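Local coordinates for protein adenosylmethionine-8-amino-7-oxononanoate aminotransferase (Methanocaldococcus jannaschii, PDB 6ZHK) that probably catalyses amino-group transfer from S-adenosyl-L-methionine to 7-keto-8-aminopelargonic acid, a pyridoxal-phosphate-dependent step of biotin biosynthesis, at residues D107-K115 with L291-L299; A129-R140 with T313-F323. All coordinates share one frame; numbering follows the deposited sequence.

Contact 1: D107-K115 with L291-L299. With MG (magnesium ion), chain C.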
loop_
_atom_site.group_PDB
_atom_site.type_symbol
_atom_site.label_atom_id
_atom_site.label_comp_id
_atom_site.label_asym_id
_atom_site.label_seq_id
_atom_site.Cartn_x
_atom_site.Cartn_y
_atom_site.Cartn_z
ATOM N N ASP A 107 2.962 -5.560 -22.950
ATOM C CA ASP A 107 3.858 -5.933 -24.059
ATOM C C ASP A 107 5.096 -6.680 -23.568
ATOM O O ASP A 107 5.577 -7.539 -24.287
ATOM C CB ASP A 107 4.244 -4.730 -24.939
ATOM C CG ASP A 107 3.088 -4.227 -25.785
ATOM O OD1 ASP A 107 2.029 -4.978 -25.895
ATOM O OD2 ASP A 107 3.202 -3.091 -26.279
ATOM N N ILE A 108 5.660 -6.350 -22.397
ATOM C CA ILE A 108 6.867 -7.072 -22.005
ATOM C C ILE A 108 6.582 -8.341 -21.223
ATOM O O ILE A 108 7.520 -9.071 -20.934
ATOM C CB ILE A 108 7.846 -6.234 -21.183
ATOM C CG1 ILE A 108 7.149 -5.683 -19.945
ATOM C CG2 ILE A 108 8.517 -5.163 -22.032
ATOM C CD1 ILE A 108 8.124 -4.975 -19.049
ATOM N N THR A 109 5.333 -8.567 -20.812
ATOM C CA THR A 109 5.102 -9.792 -20.057
ATOM C C THR A 109 4.566 -10.849 -21.001
ATOM O O THR A 109 4.099 -10.515 -22.094
ATOM C CB THR A 109 4.047 -9.552 -18.972
ATOM O OG1 THR A 109 2.971 -8.805 -19.541
ATOM C CG2 THR A 109 4.620 -8.709 -17.855
ATOM N N PRO A 110 4.529 -12.131 -20.575
ATOM C CA PRO A 110 3.885 -13.172 -21.379
ATOM C C PRO A 110 2.561 -12.723 -22.016
ATOM O O PRO A 110 1.816 -11.846 -21.517
ATOM C CB PRO A 110 3.742 -14.371 -20.412
ATOM C CG PRO A 110 4.971 -14.185 -19.492
ATOM C CD PRO A 110 5.087 -12.664 -19.328
ATOM N N LYS A 111 2.342 -13.355 -23.187
ATOM C CA LYS A 111 1.301 -12.864 -24.056
ATOM C C LYS A 111 -0.089 -13.104 -23.501
ATOM O O LYS A 111 -0.988 -12.424 -23.953
ATOM C CB LYS A 111 1.425 -13.412 -25.485
ATOM C CG LYS A 111 2.247 -12.485 -26.388
ATOM C CD LYS A 111 3.729 -12.422 -26.016
ATOM C CE LYS A 111 4.214 -11.048 -25.573
ATOM N NZ LYS A 111 5.355 -11.087 -24.613
ATOM N N HIS A 112 -0.267 -14.062 -22.579
ATOM C CA HIS A 112 -1.610 -14.301 -22.064
ATOM C C HIS A 112 -1.937 -13.274 -20.974
ATOM O O HIS A 112 -3.071 -13.254 -20.522
ATOM C CB HIS A 112 -1.796 -15.711 -21.494
ATOM C CG HIS A 112 -0.857 -16.013 -20.375
ATOM N ND1 HIS A 112 0.480 -16.247 -20.595
ATOM C CD2 HIS A 112 -1.047 -16.105 -19.039
ATOM C CE1 HIS A 112 1.091 -16.445 -19.441
ATOM N NE2 HIS A 112 0.180 -16.364 -18.466
ATOM N N LEU A 113 -0.946 -12.468 -20.581
ATOM C CA LEU A 113 -1.227 -11.466 -19.538
ATOM C C LEU A 113 -1.393 -10.113 -20.221
ATOM O O LEU A 113 -0.433 -9.518 -20.763
ATOM C CB LEU A 113 -0.101 -11.431 -18.497
ATOM C CG LEU A 113 0.178 -12.745 -17.747
ATOM C CD1 LEU A 113 1.497 -12.723 -16.969
ATOM C CD2 LEU A 113 -0.955 -13.069 -16.767
ATOM N N THR A 114 -2.654 -9.643 -20.169
ATOM C CA THR A 114 -3.168 -8.625 -21.064
ATOM C C THR A 114 -3.835 -7.485 -20.302
ATOM O O THR A 114 -4.325 -6.535 -20.931
ATOM C CB THR A 114 -4.208 -9.247 -22.006
ATOM O OG1 THR A 114 -5.099 -10.014 -21.203
ATOM C CG2 THR A 114 -3.576 -10.176 -23.025
ATOM N N LYS A 115 -3.936 -7.586 -18.981
ATOM C CA LYS A 115 -4.660 -6.523 -18.258
ATOM C C LYS A 115 -3.833 -6.130 -17.038
ATOM O O LYS A 115 -3.128 -6.986 -16.497
ATOM C CB LYS A 115 -6.017 -7.030 -17.779
ATOM C CG LYS A 115 -7.015 -7.301 -18.936
ATOM C CD LYS A 115 -7.408 -6.013 -19.628
ATOM C CE LYS A 115 -8.457 -6.195 -20.716
ATOM N NZ LYS A 115 -7.817 -6.563 -22.000
ATOM N N LEU A 291 1.596 -23.029 -21.362
ATOM C CA LEU A 291 0.527 -23.367 -20.440
ATOM C C LEU A 291 -0.365 -22.161 -20.171
ATOM O O LEU A 291 -1.465 -22.339 -19.664
ATOM C CB LEU A 291 1.110 -23.847 -19.101
ATOM C CG LEU A 291 1.810 -25.215 -19.136
ATOM C CD1 LEU A 291 2.579 -25.462 -17.843
ATOM C CD2 LEU A 291 0.792 -26.322 -19.349
ATOM N N GLU A 292 0.064 -20.986 -20.634
ATOM C CA GLU A 292 -0.631 -19.741 -20.341
ATOM C C GLU A 292 -0.750 -19.611 -18.823
ATOM O O GLU A 292 -1.806 -19.243 -18.332
ATOM C CB GLU A 292 -1.958 -19.606 -21.118
ATOM C CG GLU A 292 -1.684 -19.459 -22.617
ATOM C CD GLU A 292 -2.877 -19.540 -23.543
ATOM O OE1 GLU A 292 -3.943 -19.060 -23.162
ATOM O OE2 GLU A 292 -2.701 -20.052 -24.666
ATOM N N LYS A 293 0.351 -19.913 -18.099
ATOM C CA LYS A 293 0.356 -19.701 -16.655
ATOM C C LYS A 293 1.534 -18.818 -16.320
ATOM O O LYS A 293 2.551 -18.820 -17.028
ATOM C CB LYS A 293 0.493 -21.040 -15.942
ATOM C CG LYS A 293 -0.722 -21.932 -16.128
ATOM C CD LYS A 293 -1.851 -21.466 -15.219
ATOM C CE LYS A 293 -3.126 -22.254 -15.402
ATOM N NZ LYS A 293 -3.977 -21.586 -16.424
ATOM N N PRO A 294 1.482 -18.015 -15.241
ATOM C CA PRO A 294 0.355 -17.958 -14.319
ATOM C C PRO A 294 -0.831 -17.193 -14.885
ATOM O O PRO A 294 -0.672 -16.376 -15.775
ATOM C CB PRO A 294 0.931 -17.098 -13.185
ATOM C CG PRO A 294 1.854 -16.105 -13.899
ATOM C CD PRO A 294 2.515 -17.041 -14.937
ATOM N N ASP A 295 -1.994 -17.363 -14.236
ATOM C CA ASP A 295 -3.188 -16.617 -14.572
ATOM C C ASP A 295 -3.103 -15.197 -14.063
ATOM O O ASP A 295 -3.653 -14.279 -14.676
ATOM C CB ASP A 295 -4.415 -17.267 -13.916
ATOM C CG ASP A 295 -4.564 -18.676 -14.434
ATOM O OD1 ASP A 295 -4.995 -18.788 -15.614
ATOM O OD2 ASP A 295 -4.169 -19.616 -13.705
ATOM N N ILE A 296 -2.380 -15.022 -12.976
ATOM C CA ILE A 296 -2.226 -13.692 -12.406
ATOM C C ILE A 296 -0.767 -13.572 -11.973
ATOM O O ILE A 296 -0.238 -14.479 -11.381
ATOM C CB ILE A 296 -3.144 -13.483 -11.182
ATOM C CG1 ILE A 296 -4.610 -13.813 -11.467
ATOM C CG2 ILE A 296 -2.971 -12.089 -10.604
ATOM C CD1 ILE A 296 -5.536 -13.411 -10.286
ATOM N N LEU A 297 -0.136 -12.452 -12.303
ATOM C CA LEU A 297 1.264 -12.119 -12.049
ATOM C C LEU A 297 1.271 -10.859 -11.174
ATOM O O LEU A 297 0.709 -9.856 -11.592
ATOM C CB LEU A 297 1.956 -11.821 -13.388
ATOM C CG LEU A 297 3.419 -11.304 -13.266
ATOM C CD1 LEU A 297 4.275 -12.401 -12.608
ATOM C CD2 LEU A 297 3.964 -10.890 -14.635
ATOM N N CYS A 298 2.003 -10.890 -10.034
ATOM C CA CYS A 298 2.129 -9.727 -9.170
ATOM C C CYS A 298 3.540 -9.145 -9.320
ATOM O O CYS A 298 4.495 -9.894 -9.303
ATOM C CB CYS A 298 1.922 -10.100 -7.715
ATOM S SG CYS A 298 0.254 -10.799 -7.511
ATOM N N LEU A 299 3.650 -7.817 -9.497
ATOM C CA LEU A 299 4.925 -7.103 -9.665
ATOM C C LEU A 299 5.009 -5.944 -8.673
ATOM O O LEU A 299 4.010 -5.444 -8.184
ATOM C CB LEU A 299 4.979 -6.525 -11.070
ATOM C CG LEU A 299 4.824 -7.546 -12.205
ATOM C CD1 LEU A 299 4.815 -6.861 -13.564
ATOM C CD2 LEU A 299 5.966 -8.554 -12.123
HETATM MG MG MG C . 1.613 -9.642 -21.569
HETATM O O HOH W 1 0.750 -9.596 -23.510
#

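Contact 2: A129-R140 with T313-F323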
loop_
_atom_site.group_PDB
_atom_site.type_symbol
_atom_site.label_atom_id
_atom_site.label_comp_id
_atom_site.label_asym_id
_atom_site.label_seq_id
_atom_site.Cartn_x
_atom_site.Cartn_y
_atom_site.Cartn_z
ATOM N N ALA A 129 -4.767 -9.783 -6.187
ATOM C CA ALA A 129 -4.770 -11.074 -6.867
ATOM C C ALA A 129 -5.707 -12.034 -6.112
ATOM O O ALA A 129 -6.477 -12.772 -6.718
ATOM C CB ALA A 129 -3.361 -11.644 -6.966
ATOM N N ILE A 130 -5.578 -12.092 -4.792
ATOM C CA ILE A 130 -6.419 -12.976 -3.980
ATOM C C ILE A 130 -7.892 -12.661 -4.277
ATOM O O ILE A 130 -8.691 -13.583 -4.449
ATOM C CB ILE A 130 -6.061 -12.828 -2.463
ATOM C CG1 ILE A 130 -4.766 -13.565 -2.129
ATOM C CG2 ILE A 130 -7.202 -13.231 -1.517
ATOM C CD1 ILE A 130 -4.235 -13.163 -0.713
ATOM N N LYS A 131 -8.260 -11.371 -4.239
ATOM C CA LYS A 131 -9.650 -10.969 -4.328
ATOM C C LYS A 131 -10.188 -11.231 -5.721
ATOM O O LYS A 131 -11.316 -11.683 -5.863
ATOM C CB LYS A 131 -9.887 -9.533 -3.875
ATOM C CG LYS A 131 -9.528 -9.279 -2.402
ATOM C CD LYS A 131 -9.718 -7.824 -2.041
ATOM C CE LYS A 131 -11.039 -7.211 -2.534
ATOM N NZ LYS A 131 -11.193 -5.819 -2.018
ATOM N N MET A 132 -9.349 -11.036 -6.750
ATOM C CA MET A 132 -9.763 -11.292 -8.117
ATOM C C MET A 132 -10.051 -12.783 -8.259
ATOM O O MET A 132 -11.062 -13.126 -8.870
ATOM C CB MET A 132 -8.608 -10.903 -9.073
ATOM C CG MET A 132 -8.483 -9.399 -9.246
ATOM S SD MET A 132 -7.013 -9.149 -10.237
ATOM C CE MET A 132 -7.158 -7.408 -10.638
ATOM N N ALA A 133 -9.164 -13.639 -7.719
ATOM C CA ALA A 133 -9.261 -15.086 -7.888
ATOM C C ALA A 133 -10.532 -15.558 -7.173
ATOM O O ALA A 133 -11.354 -16.221 -7.759
ATOM C CB ALA A 133 -8.027 -15.807 -7.366
ATOM N N TYR A 134 -10.750 -15.019 -5.958
ATOM C CA TYR A 134 -11.889 -15.421 -5.146
ATOM C C TYR A 134 -13.172 -15.030 -5.879
ATOM O O TYR A 134 -14.127 -15.848 -6.015
ATOM C CB TYR A 134 -11.838 -14.790 -3.745
ATOM C CG TYR A 134 -13.054 -15.223 -2.926
ATOM C CD1 TYR A 134 -13.070 -16.475 -2.312
ATOM C CD2 TYR A 134 -14.203 -14.430 -2.841
ATOM C CE1 TYR A 134 -14.190 -16.914 -1.596
ATOM C CE2 TYR A 134 -15.324 -14.878 -2.174
ATOM C CZ TYR A 134 -15.310 -16.102 -1.539
ATOM O OH TYR A 134 -16.431 -16.551 -0.873
ATOM N N GLN A 135 -13.219 -13.758 -6.289
ATOM C CA GLN A 135 -14.465 -13.251 -6.861
ATOM C C GLN A 135 -14.689 -13.783 -8.267
ATOM O O GLN A 135 -15.840 -14.009 -8.657
ATOM C CB GLN A 135 -14.575 -11.734 -6.736
ATOM C CG GLN A 135 -15.913 -11.237 -7.290
ATOM C CD GLN A 135 -16.127 -9.805 -6.909
ATOM O OE1 GLN A 135 -15.184 -9.081 -6.577
ATOM N NE2 GLN A 135 -17.352 -9.349 -7.128
ATOM N N TYR A 136 -13.602 -14.093 -8.985
ATOM C CA TYR A 136 -13.765 -14.752 -10.277
ATOM C C TYR A 136 -14.690 -15.970 -10.134
ATOM O O TYR A 136 -15.634 -16.158 -10.921
ATOM C CB TYR A 136 -12.415 -15.210 -10.804
ATOM C CG TYR A 136 -12.438 -16.144 -11.995
ATOM C CD1 TYR A 136 -12.661 -15.677 -13.300
ATOM C CD2 TYR A 136 -12.236 -17.499 -11.814
ATOM C CE1 TYR A 136 -12.607 -16.549 -14.408
ATOM C CE2 TYR A 136 -12.202 -18.373 -12.909
ATOM C CZ TYR A 136 -12.436 -17.902 -14.186
ATOM O OH TYR A 136 -12.349 -18.777 -15.255
ATOM N N TYR A 137 -14.386 -16.850 -9.176
ATOM C CA TYR A 137 -15.131 -18.098 -9.090
ATOM C C TYR A 137 -16.549 -17.842 -8.596
ATOM O O TYR A 137 -17.476 -18.501 -9.043
ATOM C CB TYR A 137 -14.445 -19.122 -8.179
ATOM C CG TYR A 137 -13.191 -19.704 -8.796
ATOM C CD1 TYR A 137 -13.275 -20.567 -9.883
ATOM C CD2 TYR A 137 -11.920 -19.358 -8.320
ATOM C CE1 TYR A 137 -12.135 -21.132 -10.457
ATOM C CE2 TYR A 137 -10.787 -19.927 -8.889
ATOM C CZ TYR A 137 -10.884 -20.804 -9.949
ATOM O OH TYR A 137 -9.736 -21.320 -10.494
ATOM N N VAL A 138 -16.737 -16.859 -7.700
ATOM C CA VAL A 138 -18.104 -16.567 -7.325
ATOM C C VAL A 138 -18.904 -16.156 -8.565
ATOM O O VAL A 138 -20.073 -16.562 -8.749
ATOM C CB VAL A 138 -18.111 -15.415 -6.309
ATOM C CG1 VAL A 138 -19.509 -14.865 -6.144
ATOM C CG2 VAL A 138 -17.500 -15.849 -4.984
ATOM N N LEU A 139 -18.327 -15.295 -9.399
ATOM C CA LEU A 139 -19.049 -14.743 -10.526
ATOM C C LEU A 139 -19.277 -15.837 -11.561
ATOM O O LEU A 139 -20.275 -15.817 -12.243
ATOM C CB LEU A 139 -18.235 -13.594 -11.165
ATOM C CG LEU A 139 -18.272 -12.283 -10.362
ATOM C CD1 LEU A 139 -17.280 -11.287 -10.935
ATOM C CD2 LEU A 139 -19.675 -11.689 -10.380
ATOM N N ARG A 140 -18.335 -16.748 -11.673
ATOM C CA ARG A 140 -18.442 -17.799 -12.676
ATOM C C ARG A 140 -19.457 -18.868 -12.238
ATOM O O ARG A 140 -19.828 -19.739 -13.033
ATOM C CB ARG A 140 -17.097 -18.498 -12.851
ATOM C CG ARG A 140 -16.985 -19.317 -14.137
ATOM C CD ARG A 140 -15.586 -19.914 -14.216
ATOM N NE ARG A 140 -15.321 -20.994 -13.242
ATOM C CZ ARG A 140 -14.403 -21.925 -13.389
ATOM N NH1 ARG A 140 -14.306 -22.886 -12.504
ATOM N NH2 ARG A 140 -13.541 -21.865 -14.389
ATOM N N THR A 313 -0.879 -5.830 -10.624
ATOM C CA THR A 313 -1.341 -7.203 -10.719
ATOM C C THR A 313 -1.827 -7.397 -12.156
ATOM O O THR A 313 -2.731 -6.716 -12.606
ATOM C CB THR A 313 -2.527 -7.397 -9.746
ATOM O OG1 THR A 313 -2.093 -6.984 -8.437
ATOM C CG2 THR A 313 -3.020 -8.828 -9.732
ATOM N N LEU A 314 -1.184 -8.291 -12.891
ATOM C CA LEU A 314 -1.575 -8.507 -14.266
ATOM C C LEU A 314 -2.386 -9.815 -14.363
ATOM O O LEU A 314 -2.038 -10.803 -13.721
ATOM C CB LEU A 314 -0.276 -8.645 -15.092
ATOM C CG LEU A 314 0.217 -7.328 -15.659
ATOM C CD1 LEU A 314 0.739 -6.375 -14.569
ATOM C CD2 LEU A 314 1.135 -7.518 -16.865
ATOM N N THR A 315 -3.420 -9.838 -15.221
ATOM C CA THR A 315 -4.280 -11.012 -15.366
ATOM C C THR A 315 -4.566 -11.273 -16.862
ATOM O O THR A 315 -4.228 -10.453 -17.744
ATOM C CB THR A 315 -5.632 -10.862 -14.636
ATOM O OG1 THR A 315 -6.447 -10.001 -15.426
ATOM C CG2 THR A 315 -5.535 -10.162 -13.297
ATOM N N THR A 316 -5.168 -12.435 -17.094
ATOM C CA THR A 316 -5.672 -12.911 -18.369
ATOM C C THR A 316 -6.984 -12.202 -18.652
ATOM O O THR A 316 -7.581 -11.644 -17.735
ATOM C CB THR A 316 -5.908 -14.421 -18.328
ATOM O OG1 THR A 316 -6.898 -14.630 -17.307
ATOM C CG2 THR A 316 -4.623 -15.168 -18.040
ATOM N N ASP A 317 -7.387 -12.171 -19.928
ATOM C CA ASP A 317 -8.701 -11.618 -20.217
ATOM C C ASP A 317 -9.797 -12.501 -19.607
ATOM O O ASP A 317 -10.899 -12.003 -19.320
ATOM C CB ASP A 317 -8.952 -11.509 -21.728
ATOM C CG ASP A 317 -8.230 -10.327 -22.371
ATOM O OD1 ASP A 317 -7.711 -9.451 -21.651
ATOM O OD2 ASP A 317 -8.243 -10.300 -23.606
ATOM N N GLU A 318 -9.493 -13.802 -19.463
ATOM C CA GLU A 318 -10.490 -14.729 -18.932
ATOM C C GLU A 318 -10.926 -14.254 -17.536
ATOM O O GLU A 318 -12.104 -14.171 -17.221
ATOM C CB GLU A 318 -9.947 -16.162 -18.928
ATOM C CG GLU A 318 -10.762 -17.164 -18.095
ATOM C CD GLU A 318 -12.225 -17.504 -18.413
ATOM O OE1 GLU A 318 -12.654 -17.249 -19.586
ATOM O OE2 GLU A 318 -12.978 -18.026 -17.480
ATOM N N ILE A 319 -9.953 -13.866 -16.736
ATOM C CA ILE A 319 -10.285 -13.433 -15.386
ATOM C C ILE A 319 -11.040 -12.107 -15.436
ATOM O O ILE A 319 -12.084 -11.967 -14.806
ATOM C CB ILE A 319 -9.025 -13.379 -14.516
ATOM C CG1 ILE A 319 -8.505 -14.799 -14.230
ATOM C CG2 ILE A 319 -9.257 -12.532 -13.231
ATOM C CD1 ILE A 319 -9.464 -15.739 -13.554
ATOM N N TYR A 320 -10.493 -11.141 -16.181
ATOM C CA TYR A 320 -11.044 -9.811 -16.289
ATOM C C TYR A 320 -12.511 -9.883 -16.765
ATOM O O TYR A 320 -13.388 -9.139 -16.322
ATOM C CB TYR A 320 -10.147 -9.040 -17.273
ATOM C CG TYR A 320 -10.631 -7.704 -17.796
ATOM C CD1 TYR A 320 -11.532 -7.618 -18.861
ATOM C CD2 TYR A 320 -10.119 -6.506 -17.276
ATOM C CE1 TYR A 320 -11.945 -6.378 -19.364
ATOM C CE2 TYR A 320 -10.486 -5.268 -17.796
ATOM C CZ TYR A 320 -11.398 -5.211 -18.845
ATOM O OH TYR A 320 -11.711 -4.011 -19.384
ATOM N N ASN A 321 -12.769 -10.769 -17.723
ATOM C CA ASN A 321 -14.080 -10.732 -18.366
ATOM C C ASN A 321 -15.223 -11.124 -17.441
ATOM O O ASN A 321 -16.352 -10.721 -17.715
ATOM C CB ASN A 321 -14.142 -11.693 -19.559
ATOM C CG ASN A 321 -13.382 -11.181 -20.764
ATOM O OD1 ASN A 321 -13.099 -9.999 -20.865
ATOM N ND2 ASN A 321 -12.960 -12.070 -21.664
ATOM N N GLN A 322 -14.968 -11.933 -16.396
ATOM C CA GLN A 322 -15.996 -12.324 -15.455
ATOM C C GLN A 322 -16.562 -11.100 -14.753
ATOM O O GLN A 322 -17.688 -11.164 -14.289
ATOM C CB GLN A 322 -15.498 -13.266 -14.338
ATOM C CG GLN A 322 -15.553 -14.746 -14.662
ATOM C CD GLN A 322 -16.867 -15.316 -15.172
ATOM O OE1 GLN A 322 -17.955 -14.977 -14.714
ATOM N NE2 GLN A 322 -16.770 -16.153 -16.179
ATOM N N PHE A 323 -15.809 -9.980 -14.685
ATOM C CA PHE A 323 -16.269 -8.825 -13.909
ATOM C C PHE A 323 -16.988 -7.789 -14.781
ATOM O O PHE A 323 -17.357 -6.696 -14.310
ATOM C CB PHE A 323 -15.086 -8.132 -13.224
ATOM C CG PHE A 323 -14.375 -9.007 -12.226
ATOM C CD1 PHE A 323 -13.516 -10.012 -12.638
ATOM C CD2 PHE A 323 -14.570 -8.802 -10.865
ATOM C CE1 PHE A 323 -12.856 -10.784 -11.679
ATOM C CE2 PHE A 323 -13.938 -9.598 -9.898
ATOM C CZ PHE A 323 -13.078 -10.608 -10.298
#

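Contact 1: D107-K115 with L291-L299
With CG set between its backbone N and carbonyl carbon (chi1 59°), H112 turns its imidazole onto E292 and P294, while L297, CG anti to the backbone N (chi1 174°), sends CD2 between L113 CD1 and T109 CG2. A type I beta turn, P110 to L113, thus docks on the loop that leads from a helix C-terminus, closed by a Schellman motif at E292, through a cis peptide bond before P294 into strand 296-299 of the large mixed sheet. The imidazole is held at its edge and on both faces. H112 NE2 donates to P294 O at 2.8 Å, the bond bent (138° at the hydrogen); the oxygen lies in the ring plane, yet the donor sits above the carbonyl plane rather than on a lone pair. Over one face comes E292, its CB 4.2 Å from the centroid of the H112 ring in a CH-pi contact. L113 CG leans over the rim of the opposite face. Beside the histidine, L113 and L297 cross at about a right angle, with L113 CD1 3.7 Å from L297 CB. The same turn binds magnesium: P110 O and L113 O each coordinate at 2.2 Å, and a water and V106 O join them. T109 spans both roles, for its CG2 lies 3.9 Å from L297 CD2 while its OG1, which also hydrogen-bonds L105 O, is the fifth observed ligand, at a longer 2.6 Å from the magnesium.

Contact 2: A129-R140 with T313-F323
The Y136 ring takes I319 CD1 over the centre of one face and E318 OE2 at its edge; the F323 ring carries L139 CD1 over one face, toward the rim, and has M132 O and Q135 OE1 in plane at its edge. Helix 122-140 here packs on the sheet and on the short helix 317-321, N-capped by T316, whose OG1 accepts from I319 N. In the conformer described, of two modelled, I319 CD1 lies 3.3 Å from the centroid of the Y136 ring, a closeness that is doubtful. Q322 lays CG 3.3 Å from Y136 CD1, and the bend at chi2 (-52°) then turns its amide nearly perpendicular to the phenol ring, toward R140. Nearer the sheet, M132 SD lies 3.5 Å from T315 CG2, the side chains crossing obliquely, and meets T313 CG2 tip to tip. Y136 OH donates to E318 OE2, which lies in the ring plane, the carboxylate turned 80° to it; the modelled 2.4 Å is doubtfully short. The same hydroxyl receives a weak bond from R140 NH2. A phenylalanine here would probably leave E318 OE2 without its phenolic mate and R140 NH2 without its weak acceptor. R140 has stronger partners in D262 and D142, and W22 of the second subunit meets F323 edge-to-face. The chemistry is thus mainly apolar and aromatic, closed at one end by a phenol-carboxylate bond; R140 NH2, 5.0 Å from E318 OE2 and not in contact with it, may ease the carboxylate's charge.

In the fold
Contacts 1 and 2, their centres about 13 Å apart, share one sheet, in which strands 296-299 and 311-315 are antiparallel neighbours. Side chains of strand 296-299 alternate: L297 meets the 107-115 segment in contact 1, whereas I296 packs on helix 122-140 and, CG2 to CG2 at 3.4 Å, on T313 of contact 2. L314 N and L297 O, 2.8 Å apart, probably form a hydrogen bond between the strands. Farther along, T114 and K115 both face T315 in a classic beta bulge, and T114 OG1 probably bonds D317 OD1 at 2.7 Å. The magnesium of contact 1 is about 10 Å from the T315 side chain. The predicted cofactor residue D268 lies about 7 Å from L297 and 8 Å from A129, side chain to side chain, so both contacts lie near the predicted pyridoxal phosphate site.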